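Local structure of ribokinase, putative (Burkholderia thailandensis, 3B1N) at residues B[3-8]-B[138-143]; B[162-167]-B[188-193]; B[181-186]-B[212-217]; B[218-223]-B[254-259]. The protein is a nucleoside kinase of the ribokinase (pfkB) family, which probably transfers the gamma-phosphate of ATP to the ribose of nucleosides. One frame throughout, in Å; residues are numbered along the deposited sequence.

All four contacts reach the central, mostly parallel sheet, where strands 3-6, 138-141, 163-165, 188-192 and 216-220 lie next to one another in that order. Contact 1 joins contact 2 through backbone pairs such as V141 O to D166 N at 2.9 Å, and I189 O to I218 N at 2.8 Å carries the sheet on from contact 2 into contact 4. At the C-terminal ends of the strands, contact 1 meets the nucleoside analogue mizoribine, and contacts 2 and 4 share ADP. Contact 3 sits at the opposite strand ends, around a sodium ion; its centre is about 9 Å from that of contact 2, which it touches through I189 N and A216 O, 3.1 Å apart.

Contact 1: B[3-8]-B[138-143]; sequences TLICGS and LAIVGP. With MZR (5-hydroxy-1-(beta-D-ribofuranosyl)-1H-imidazole-4-carboxamide), chain F.
In I5, CG1 stays beside the backbone N (chi1 -47°), which leaves CG2 anti to it, while in I140 CG1 takes the anti place (chi1 -176°) and leaves CG2 between the N and the carbonyl carbon; the CG2 methyls of I5 and I140 then meet at 3.8 Å, and the side chains cross at a slant. Farther along, S8 OG also lies between its own N and carbonyl carbon (chi1 59°). There S8 OG makes a 2.6 Å hydrogen bond to MZR O3, on the bound mizoribine, and a second one goes to C49 N. The backbones run parallel. L4 N binds L138 O, I140 N meets L4 O at 3.0 Å almost head-on to the carbonyl, C6 N takes I140 O, and G142 N reaches C6 O. On the face opposite the isoleucines, the CB atoms of L4 and A139 touch at 4.0 Å. Past the strands, S8 N still reaches P143 O (2.9 Å) in the carbonyl plane, so the two loops stay tied together beside the ligand, and P143 CB packs on its N1. Helices 49-59 and 251-264 cover the isoleucine face, helix 146-158 the other. Neighbouring parallel strands whose C-terminal loops hold the substrate are characteristic of the Rossmann-like core of ribokinase-family enzymes.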
# COMPACT_ATOMS: atom_id res chain seq x y z
N THR B 3 18.54 10.84 -25.60
CA THR B 3 18.89 10.19 -24.34
C THR B 3 17.94 9.00 -24.14
O THR B 3 16.73 9.17 -24.29
CB THR B 3 18.72 11.18 -23.16
OG1 THR B 3 19.64 12.27 -23.41
CG2 THR B 3 19.07 10.52 -21.83
N LEU B 4 18.53 7.81 -23.98
CA LEU B 4 17.72 6.57 -23.91
C LEU B 4 17.29 6.37 -22.48
O LEU B 4 18.12 6.36 -21.55
CB LEU B 4 18.55 5.35 -24.34
CG LEU B 4 17.80 4.04 -24.57
CD1 LEU B 4 16.92 4.15 -25.83
CD2 LEU B 4 18.78 2.86 -24.70
N ILE B 5 15.97 6.21 -22.30
CA ILE B 5 15.44 6.09 -20.93
C ILE B 5 14.87 4.68 -20.75
O ILE B 5 13.74 4.44 -21.17
CB ILE B 5 14.32 7.14 -20.68
CG1 ILE B 5 14.71 8.55 -21.16
CG2 ILE B 5 13.91 7.10 -19.18
CD1 ILE B 5 15.93 9.10 -20.47
N CYS B 6 15.64 3.81 -20.11
CA CYS B 6 15.22 2.41 -19.96
C CYS B 6 14.57 2.21 -18.61
O CYS B 6 15.14 2.56 -17.57
CB CYS B 6 16.42 1.51 -20.01
SG CYS B 6 17.37 1.61 -21.54
N GLY B 7 13.34 1.73 -18.59
CA GLY B 7 12.71 1.51 -17.29
C GLY B 7 11.26 1.15 -17.51
O GLY B 7 10.78 1.01 -18.63
N SER B 8 10.55 0.98 -16.40
CA SER B 8 9.14 0.61 -16.47
C SER B 8 8.27 1.67 -17.13
O SER B 8 8.54 2.89 -17.01
CB SER B 8 8.60 0.31 -15.09
OG SER B 8 8.75 1.44 -14.24
N LEU B 138 23.54 9.31 -24.18
CA LEU B 138 23.44 9.23 -22.73
C LEU B 138 22.23 8.34 -22.46
O LEU B 138 21.29 8.31 -23.24
CB LEU B 138 23.23 10.63 -22.12
CG LEU B 138 23.08 10.77 -20.60
CD1 LEU B 138 24.22 10.22 -19.77
CD2 LEU B 138 22.75 12.24 -20.20
N ALA B 139 22.29 7.61 -21.35
CA ALA B 139 21.14 6.74 -20.99
C ALA B 139 20.95 6.68 -19.50
O ALA B 139 21.83 7.06 -18.73
CB ALA B 139 21.36 5.33 -21.54
N ILE B 140 19.81 6.12 -19.08
CA ILE B 140 19.61 5.72 -17.70
C ILE B 140 18.96 4.33 -17.74
O ILE B 140 18.13 4.07 -18.62
CB ILE B 140 18.67 6.71 -16.95
CG1 ILE B 140 18.56 6.28 -15.44
CG2 ILE B 140 17.34 6.95 -17.66
CD1 ILE B 140 18.05 7.49 -14.57
N VAL B 141 19.36 3.50 -16.81
CA VAL B 141 18.69 2.19 -16.60
C VAL B 141 18.04 2.27 -15.22
O VAL B 141 18.72 2.35 -14.19
CB VAL B 141 19.68 1.03 -16.65
CG1 VAL B 141 18.94 -0.32 -16.32
CG2 VAL B 141 20.40 0.97 -18.06
N GLY B 142 16.70 2.26 -15.20
CA GLY B 142 15.97 2.34 -13.97
C GLY B 142 15.18 1.08 -13.71
O GLY B 142 15.30 0.10 -14.47
N PRO B 143 14.32 1.09 -12.68
CA PRO B 143 13.61 -0.10 -12.28
C PRO B 143 12.77 -0.63 -13.43
O PRO B 143 12.13 0.14 -14.16
CB PRO B 143 12.70 0.40 -11.17
CG PRO B 143 13.53 1.49 -10.52
CD PRO B 143 14.12 2.20 -11.74
N1 MZR F . 9.72 -1.91 -10.95
O3 MZR F . 8.85 0.60 -11.79
C4 MZR F . 8.28 0.56 -10.50
C5 MZR F . 8.40 -0.53 -9.55
C6 MZR F . 9.11 -1.79 -9.78
O6 MZR F . 9.06 -2.62 -8.85
N7 MZR F . 7.69 -0.09 -8.48
C8 MZR F . 7.20 1.14 -8.76
N9 MZR F . 7.55 1.56 -10.01
C1' MZR F . 7.25 2.86 -10.63
C2' MZR F . 5.82 3.36 -10.55
O2' MZR F . 5.18 2.93 -11.75
C3' MZR F . 6.00 4.88 -10.38
O3' MZR F . 5.47 5.71 -11.41
C4' MZR F . 7.49 5.08 -10.26
O4' MZR F . 7.96 3.81 -9.84
C5' MZR F . 7.84 6.13 -9.24
O5' MZR F . 9.29 6.25 -9.25

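Contact 2: B[162-167]-B[188-193]; sequences PFIFDP and YIAVND. With ADP (adenosine-5'-diphosphate), chain G.
Y188 O receives the shortest hydrogen bond between the two strands, from F165 N at 2.8 Å; it is almost straight at the hydrogen (173°), though the donor stands tilted from the carbonyl plane. The same oxygen takes a CA-H...O contact from I164 CA. Y188 N to F163 O and A190 N to F165 O, both 3.1 Å, complete a parallel ladder whose strands are twisted by 40°. On one face, I164 divides its branches: CG1, beside the backbone N (chi1 -59°), lies against Y188 CD1 at 3.7 Å, while CG2, anti to that N, touches A190 CB. The far end of the Y188 ring, at OH, comes loosely near P162 CB, and L259 and L260 of helix 251-264 close over I164. Across the sheet, P167 CD rests over the rim of one face of the F165 ring and also meets V191 CG1 at 4.0 Å. Beyond the ladder D166 OD1 is held by a salt bridge to R256 NE. N192 occupies the N-cap of helix 193-203, and its ND2 gives a hydrogen bond of 2.8 Å to ADP O1B; D193 next to it bonds H31 and V30 of the second subunit. With helix 176-185 as the crossover, the two strands form a beta-alpha-beta unit of the Rossmann-like fold, which delivers N192 to the nucleotide's beta-phosphate at the C-terminal edge.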
# COMPACT_ATOMS: atom_id res chain seq x y z
N PRO B 162 27.52 6.44 -21.99
CA PRO B 162 27.52 6.78 -20.55
C PRO B 162 26.08 6.61 -20.01
O PRO B 162 25.15 6.97 -20.70
CB PRO B 162 27.93 8.24 -20.51
CG PRO B 162 27.90 8.75 -21.90
CD PRO B 162 27.76 7.61 -22.86
N PHE B 163 25.93 6.02 -18.83
CA PHE B 163 24.56 5.83 -18.33
C PHE B 163 24.53 5.92 -16.83
O PHE B 163 25.47 5.53 -16.11
CB PHE B 163 23.93 4.50 -18.84
CG PHE B 163 24.56 3.24 -18.27
CD1 PHE B 163 23.99 2.56 -17.20
CD2 PHE B 163 25.73 2.72 -18.83
CE1 PHE B 163 24.55 1.39 -16.67
CE2 PHE B 163 26.30 1.54 -18.33
CZ PHE B 163 25.73 0.86 -17.26
N ILE B 164 23.41 6.47 -16.33
CA ILE B 164 23.08 6.39 -14.91
C ILE B 164 22.44 5.03 -14.62
O ILE B 164 21.56 4.62 -15.36
CB ILE B 164 22.03 7.49 -14.56
CG1 ILE B 164 22.55 8.90 -14.88
CG2 ILE B 164 21.70 7.38 -13.02
CD1 ILE B 164 21.55 10.03 -14.51
N PHE B 165 22.89 4.40 -13.55
CA PHE B 165 22.25 3.17 -13.02
C PHE B 165 21.41 3.56 -11.81
O PHE B 165 21.93 4.10 -10.83
CB PHE B 165 23.33 2.16 -12.67
CG PHE B 165 22.80 0.87 -12.09
CD1 PHE B 165 21.81 0.15 -12.75
CD2 PHE B 165 23.34 0.37 -10.93
CE1 PHE B 165 21.34 -1.07 -12.21
CE2 PHE B 165 22.86 -0.82 -10.37
CZ PHE B 165 21.87 -1.53 -11.03
N ASP B 166 20.11 3.27 -11.88
CA ASP B 166 19.13 3.63 -10.91
C ASP B 166 18.40 2.30 -10.49
O ASP B 166 17.29 2.10 -11.03
CB ASP B 166 18.27 4.62 -11.75
CG ASP B 166 16.98 5.07 -11.12
OD1 ASP B 166 16.89 5.08 -9.88
OD2 ASP B 166 16.05 5.43 -11.91
N PRO B 167 18.98 1.43 -9.61
CA PRO B 167 18.33 0.13 -9.32
C PRO B 167 16.96 0.34 -8.66
O PRO B 167 15.99 -0.38 -8.99
CB PRO B 167 19.37 -0.61 -8.47
CG PRO B 167 20.29 0.47 -7.88
CD PRO B 167 20.29 1.56 -8.91
N TYR B 188 27.28 6.47 -13.71
CA TYR B 188 26.82 7.17 -12.53
C TYR B 188 25.81 6.27 -11.81
O TYR B 188 25.22 5.39 -12.44
CB TYR B 188 26.12 8.52 -12.89
CG TYR B 188 26.69 9.26 -14.09
CD1 TYR B 188 26.21 9.03 -15.36
CD2 TYR B 188 27.74 10.18 -13.93
CE1 TYR B 188 26.70 9.72 -16.45
CE2 TYR B 188 28.27 10.85 -15.02
CZ TYR B 188 27.73 10.62 -16.27
OH TYR B 188 28.22 11.29 -17.38
N ILE B 189 25.62 6.49 -10.51
CA ILE B 189 24.51 5.82 -9.81
C ILE B 189 23.66 6.89 -9.13
O ILE B 189 24.17 7.85 -8.54
CB ILE B 189 25.01 4.67 -8.86
CG1 ILE B 189 23.86 3.92 -8.19
CG2 ILE B 189 26.05 5.15 -7.82
CD1 ILE B 189 24.31 2.70 -7.40
N ALA B 190 22.34 6.76 -9.27
CA ALA B 190 21.44 7.70 -8.60
C ALA B 190 20.51 6.89 -7.75
O ALA B 190 19.92 5.92 -8.23
CB ALA B 190 20.68 8.50 -9.60
N VAL B 191 20.39 7.24 -6.47
CA VAL B 191 19.52 6.46 -5.55
C VAL B 191 19.00 7.39 -4.51
O VAL B 191 19.59 8.45 -4.29
CB VAL B 191 20.29 5.28 -4.85
CG1 VAL B 191 20.41 4.06 -5.77
CG2 VAL B 191 21.64 5.69 -4.30
N ASN B 192 17.86 7.04 -3.87
CA ASN B 192 17.54 7.77 -2.65
C ASN B 192 18.30 7.19 -1.46
O ASN B 192 19.00 6.19 -1.62
CB ASN B 192 16.05 7.93 -2.37
CG ASN B 192 15.36 6.67 -1.92
OD1 ASN B 192 15.92 5.83 -1.25
ND2 ASN B 192 14.09 6.57 -2.28
N ASP B 193 18.25 7.84 -0.31
CA ASP B 193 19.11 7.39 0.76
C ASP B 193 18.78 6.00 1.33
O ASP B 193 19.65 5.27 1.77
CB ASP B 193 19.27 8.43 1.86
CG ASP B 193 18.08 8.56 2.70
OD1 ASP B 193 16.96 8.77 2.19
OD2 ASP B 193 18.30 8.51 3.93
PB ADP G . 12.43 9.29 -4.49
O1B ADP G . 12.32 8.49 -3.20
O2B ADP G . 13.34 8.58 -5.44
O3B ADP G . 11.22 9.79 -5.18
PA ADP G . 13.32 11.70 -2.93
O1A ADP G . 12.12 11.55 -1.99
O2A ADP G . 14.71 11.63 -2.37
O3A ADP G . 13.34 10.62 -4.09
O5' ADP G . 13.01 13.05 -3.65
C5' ADP G . 13.85 13.39 -4.75
C4' ADP G . 14.12 14.89 -4.86
O4' ADP G . 12.86 15.58 -5.04
C3' ADP G . 14.76 15.51 -3.60
O3' ADP G . 16.18 15.32 -3.58
C2' ADP G . 14.25 16.92 -3.69
O2' ADP G . 15.09 17.69 -4.59
C1' ADP G . 12.88 16.80 -4.31
N9 ADP G . 11.87 16.68 -3.23
C8 ADP G . 11.36 15.56 -2.63
N7 ADP G . 10.48 15.92 -1.63
C5 ADP G . 10.50 17.24 -1.55
C6 ADP G . 9.85 18.24 -0.70
N6 ADP G . 9.00 17.79 0.27
N1 ADP G . 10.11 19.52 -0.92
C2 ADP G . 10.96 19.94 -1.88
N3 ADP G . 11.57 19.08 -2.71
C4 ADP G . 11.41 17.76 -2.58

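Contact 3: B[181-186]-B[212-217]; sequences RSIELA and SRVQAL. With NA (sodium ion), chain H.
Metal coordination carries this contact. Four backbone carbonyls turn onto one sodium ion: I183 O and E184 O each at 2.4 Å, A186 O at 2.3 Å, and R213 O from the opposing loop at 2.2 Å. A water at 2.5 Å is a fifth ligand. The segments share no hydrogen bond, and the ion draws together oxygens that would otherwise tend to repel, I183 O and R213 O being 3.5 Å apart. The helix end supplies three of the four. I183 and E184 lie in its last turn, and A186 is the first residue to leave helical geometry, which turns its carbonyl round to the same ion; the partial negative charge usual at a helix C-terminus would also suit a cation here.

The apolar part centres on V214. Its CG1, anti to the carbonyl carbon (chi1 -71°), is directed back at the site, 3.6 Å from A186 O, and also packs near I183 CG2 and A186 CB. Beneath, A186 rests on F163 and F165 of strand 163-165.

The charged part is looser. E184 CG comes near R213 CD and lies at the edge of the guanidinium, near its plane. E184 OE1 and R213 NE stay 4.4 Å apart, beyond a salt bridge; the arginine instead gives NH2 to E209 O and makes a cation-pi contact with W205.

A helix C-terminus and a nearby loop sharing a cation through main-chain oxygens form a main-chain sodium site, here at the end of the sheet remote from the bound nucleotide and away from the active site.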
# COMPACT_ATOMS: atom_id res chain seq x y z
N ARG B 181 28.48 -5.95 -10.05
CA ARG B 181 28.80 -5.89 -11.49
C ARG B 181 28.16 -4.68 -12.17
O ARG B 181 28.80 -3.96 -12.93
CB ARG B 181 28.44 -7.20 -12.19
CG ARG B 181 28.47 -7.16 -13.71
CD ARG B 181 29.88 -6.98 -14.24
NE ARG B 181 29.87 -7.20 -15.68
CZ ARG B 181 30.94 -7.08 -16.46
NH1 ARG B 181 32.12 -6.76 -15.94
NH2 ARG B 181 30.81 -7.28 -17.76
N SER B 182 26.88 -4.45 -11.85
CA SER B 182 26.15 -3.34 -12.48
C SER B 182 26.77 -1.99 -12.17
O SER B 182 26.86 -1.13 -13.05
CB SER B 182 24.67 -3.40 -12.05
OG SER B 182 24.09 -4.59 -12.54
N ILE B 183 27.20 -1.81 -10.92
CA ILE B 183 27.86 -0.60 -10.47
C ILE B 183 29.24 -0.44 -11.12
O ILE B 183 29.59 0.68 -11.53
CB ILE B 183 27.98 -0.60 -8.94
CG1 ILE B 183 26.58 -0.47 -8.31
CG2 ILE B 183 28.90 0.52 -8.46
CD1 ILE B 183 26.53 -0.87 -6.82
N GLU B 184 29.99 -1.55 -11.23
CA GLU B 184 31.25 -1.50 -12.01
C GLU B 184 31.04 -0.95 -13.44
O GLU B 184 31.72 -0.02 -13.87
CB GLU B 184 31.96 -2.88 -12.03
CG GLU B 184 32.66 -3.25 -10.69
CD GLU B 184 32.82 -4.75 -10.49
OE1 GLU B 184 33.27 -5.18 -9.38
OE2 GLU B 184 32.47 -5.51 -11.44
N LEU B 185 30.02 -1.43 -14.13
CA LEU B 185 29.71 -1.00 -15.49
C LEU B 185 29.16 0.43 -15.58
O LEU B 185 29.37 1.12 -16.57
CB LEU B 185 28.69 -1.95 -16.12
CG LEU B 185 29.10 -3.43 -16.29
CD1 LEU B 185 27.91 -4.20 -16.80
CD2 LEU B 185 30.34 -3.61 -17.21
N ALA B 186 28.41 0.86 -14.56
CA ALA B 186 27.69 2.14 -14.63
C ALA B 186 28.63 3.35 -14.66
O ALA B 186 29.66 3.34 -14.00
CB ALA B 186 26.74 2.27 -13.43
N SER B 212 34.12 5.13 -5.67
CA SER B 212 35.36 4.89 -6.42
C SER B 212 35.12 4.17 -7.74
O SER B 212 35.99 4.20 -8.60
CB SER B 212 36.38 4.14 -5.56
OG SER B 212 36.06 2.76 -5.46
N ARG B 213 33.95 3.55 -7.91
CA ARG B 213 33.64 2.78 -9.13
C ARG B 213 32.74 3.47 -10.15
O ARG B 213 32.36 2.85 -11.16
CB ARG B 213 33.09 1.41 -8.74
CG ARG B 213 34.09 0.60 -7.88
CD ARG B 213 33.44 -0.67 -7.44
NE ARG B 213 34.40 -1.68 -6.98
CZ ARG B 213 35.05 -1.64 -5.82
NH1 ARG B 213 35.88 -2.64 -5.52
NH2 ARG B 213 34.90 -0.62 -4.98
N VAL B 214 32.38 4.72 -9.87
CA VAL B 214 31.57 5.53 -10.78
C VAL B 214 32.12 6.94 -10.88
O VAL B 214 32.92 7.37 -10.04
CB VAL B 214 30.08 5.61 -10.30
CG1 VAL B 214 29.36 4.25 -10.49
CG2 VAL B 214 29.98 6.13 -8.84
N GLN B 215 31.69 7.66 -11.89
CA GLN B 215 32.01 9.08 -12.00
C GLN B 215 31.27 9.95 -10.99
O GLN B 215 31.80 10.98 -10.54
CB GLN B 215 31.81 9.59 -13.43
CG GLN B 215 32.83 8.97 -14.40
CD GLN B 215 32.70 9.51 -15.81
OE1 GLN B 215 32.15 10.59 -16.02
NE2 GLN B 215 33.21 8.74 -16.80
N ALA B 216 30.03 9.57 -10.66
CA ALA B 216 29.31 10.33 -9.63
C ALA B 216 28.34 9.39 -8.94
O ALA B 216 27.76 8.52 -9.60
CB ALA B 216 28.53 11.55 -10.21
N LEU B 217 28.22 9.55 -7.63
CA LEU B 217 27.24 8.83 -6.79
C LEU B 217 26.31 9.90 -6.27
O LEU B 217 26.69 10.80 -5.52
CB LEU B 217 27.93 8.14 -5.62
CG LEU B 217 27.10 7.61 -4.44
CD1 LEU B 217 25.99 6.66 -4.90
CD2 LEU B 217 27.98 6.95 -3.37
NA NA H . 31.16 2.03 -12.84
O HOH W 1 32.89 3.03 -14.28

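Contact 4: B[218-223]-B[254-259]; sequences IITRGE and AFRGGL. With ADP (adenosine-5'-diphosphate), chain G.
T220 and F255 meet through a CH-pi contact: the methyl CG2 sits 3.8 Å from the centroid of the ring, only 12° off its normal. The threonine conformation serves two neighbours at once. With chi1 at 67°, OG1 falls between the backbone N and the carbonyl carbon and turns to the nucleotide, while CG2, anti to the carbonyl carbon, drops onto the aromatic face. F255 puts its ring there by holding CG anti to its own N. I218, two residues earlier on the same side of the strand, touches the rim of that ring instead, its CG2 near the ring plane and 3.7 Å from CE2 of F255. Its other branch has an unusual second torsion, chi2 110°, away from the staggered values; that swings CD1 to meet L259 CD2, tip to tip, at 3.7 Å.

R256 leaves the helix alongside and stretches toward the phosphates. Its NH1 is shared between G252 O and a water, which accepts from the arginine and in turn donates to T220 OG1 and to ADP O2B. T220 OG1 donates to ADP O2A at 2.6 Å, and G222 N reaches the same oxygen, O2A, at 2.9 Å.

Two donors thus converge on one alpha-phosphate oxygen, and the arginine reaches the beta-phosphate through water; its positive charge would be expected to steady the diphosphate, while the F255 face packs against the methyl of the threonine whose hydroxyl binds the phosphate.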
# COMPACT_ATOMS: atom_id res chain seq x y z
N ILE B 218 25.05 9.80 -6.70
CA ILE B 218 24.04 10.81 -6.40
C ILE B 218 23.03 10.17 -5.46
O ILE B 218 22.49 9.09 -5.79
CB ILE B 218 23.33 11.27 -7.69
CG1 ILE B 218 24.32 11.88 -8.71
CG2 ILE B 218 22.23 12.23 -7.37
CD1 ILE B 218 24.54 11.02 -9.91
N ILE B 219 22.84 10.81 -4.31
CA ILE B 219 21.92 10.30 -3.27
C ILE B 219 20.92 11.39 -2.92
O ILE B 219 21.32 12.48 -2.46
CB ILE B 219 22.67 9.77 -2.02
CG1 ILE B 219 23.67 8.70 -2.41
CG2 ILE B 219 21.58 9.34 -0.96
CD1 ILE B 219 24.71 8.37 -1.30
N THR B 220 19.64 11.10 -3.15
CA THR B 220 18.61 12.10 -2.87
C THR B 220 18.09 11.84 -1.46
O THR B 220 18.04 10.66 -1.01
CB THR B 220 17.48 12.05 -3.91
OG1 THR B 220 16.75 10.81 -3.79
CG2 THR B 220 18.08 12.13 -5.32
N ARG B 221 17.72 12.94 -0.80
CA ARG B 221 17.33 12.95 0.60
C ARG B 221 16.00 13.67 0.80
O ARG B 221 15.80 14.43 1.77
CB ARG B 221 18.49 13.56 1.43
CG ARG B 221 19.85 12.97 1.09
CD ARG B 221 20.99 13.50 1.95
NE ARG B 221 22.31 13.09 1.45
CZ ARG B 221 22.98 11.99 1.83
NH1 ARG B 221 22.46 11.15 2.73
NH2 ARG B 221 24.18 11.73 1.31
N GLY B 222 15.06 13.48 -0.11
CA GLY B 222 13.74 14.09 0.04
C GLY B 222 13.76 15.60 0.19
O GLY B 222 14.48 16.31 -0.57
N GLU B 223 13.07 16.14 1.19
CA GLU B 223 12.99 17.60 1.32
C GLU B 223 14.32 18.16 1.79
O GLU B 223 14.47 19.40 1.82
CB GLU B 223 11.86 18.05 2.28
CG GLU B 223 12.14 17.74 3.73
CD GLU B 223 11.06 18.31 4.64
OE1 GLU B 223 11.38 19.11 5.56
OE2 GLU B 223 9.88 17.98 4.41
N ALA B 254 11.59 12.81 -11.51
CA ALA B 254 11.65 14.19 -12.02
C ALA B 254 13.10 14.68 -11.86
O ALA B 254 13.67 15.31 -12.77
CB ALA B 254 10.66 15.09 -11.28
N PHE B 255 13.67 14.45 -10.68
CA PHE B 255 15.07 14.78 -10.39
C PHE B 255 15.99 14.15 -11.42
O PHE B 255 16.87 14.82 -11.99
CB PHE B 255 15.37 14.30 -8.94
CG PHE B 255 16.76 14.62 -8.45
CD1 PHE B 255 16.99 15.68 -7.53
CD2 PHE B 255 17.84 13.83 -8.83
CE1 PHE B 255 18.32 15.92 -7.07
CE2 PHE B 255 19.12 14.07 -8.36
CZ PHE B 255 19.36 15.13 -7.50
N ARG B 256 15.81 12.87 -11.70
CA ARG B 256 16.70 12.21 -12.69
C ARG B 256 16.55 12.83 -14.08
O ARG B 256 17.58 12.96 -14.78
CB ARG B 256 16.38 10.70 -12.72
CG ARG B 256 17.01 10.01 -11.53
CD ARG B 256 16.23 8.75 -11.22
NE ARG B 256 16.76 8.03 -10.07
CZ ARG B 256 16.74 8.47 -8.80
NH1 ARG B 256 16.32 9.68 -8.49
NH2 ARG B 256 17.21 7.71 -7.85
N GLY B 257 15.36 13.22 -14.51
CA GLY B 257 15.18 13.97 -15.79
C GLY B 257 16.04 15.22 -15.79
O GLY B 257 16.75 15.50 -16.80
N GLY B 258 16.02 15.99 -14.70
CA GLY B 258 16.82 17.23 -14.67
C GLY B 258 18.29 16.93 -14.68
O GLY B 258 19.08 17.65 -15.33
N LEU B 259 18.70 15.92 -13.93
CA LEU B 259 20.11 15.54 -13.93
C LEU B 259 20.57 15.14 -15.32
O LEU B 259 21.65 15.60 -15.76
CB LEU B 259 20.33 14.40 -12.95
CG LEU B 259 21.75 14.36 -12.43
CD1 LEU B 259 21.94 15.47 -11.40
CD2 LEU B 259 22.01 13.00 -11.80
PB ADP G . 12.43 9.29 -4.49
O1B ADP G . 12.32 8.49 -3.20
O2B ADP G . 13.34 8.58 -5.44
O3B ADP G . 11.22 9.79 -5.18
PA ADP G . 13.32 11.70 -2.93
O1A ADP G . 12.12 11.55 -1.99
O2A ADP G . 14.71 11.63 -2.37
O3A ADP G . 13.34 10.62 -4.09
O5' ADP G . 13.01 13.05 -3.65
C5' ADP G . 13.85 13.39 -4.75
C4' ADP G . 14.12 14.89 -4.86
O4' ADP G . 12.86 15.58 -5.04
C3' ADP G . 14.76 15.51 -3.60
O3' ADP G . 16.18 15.32 -3.58
C2' ADP G . 14.25 16.92 -3.69
O2' ADP G . 15.09 17.69 -4.59
C1' ADP G . 12.88 16.80 -4.31
N9 ADP G . 11.87 16.68 -3.23
C8 ADP G . 11.36 15.56 -2.63
N7 ADP G . 10.48 15.92 -1.63
C5 ADP G . 10.50 17.24 -1.55
C6 ADP G . 9.85 18.24 -0.70
N6 ADP G . 9.00 17.79 0.27
N1 ADP G . 10.11 19.52 -0.92
C2 ADP G . 10.96 19.94 -1.88
N3 ADP G . 11.57 19.08 -2.71
C4 ADP G . 11.41 17.76 -2.58
O HOH W 2 15.84 9.30 -5.80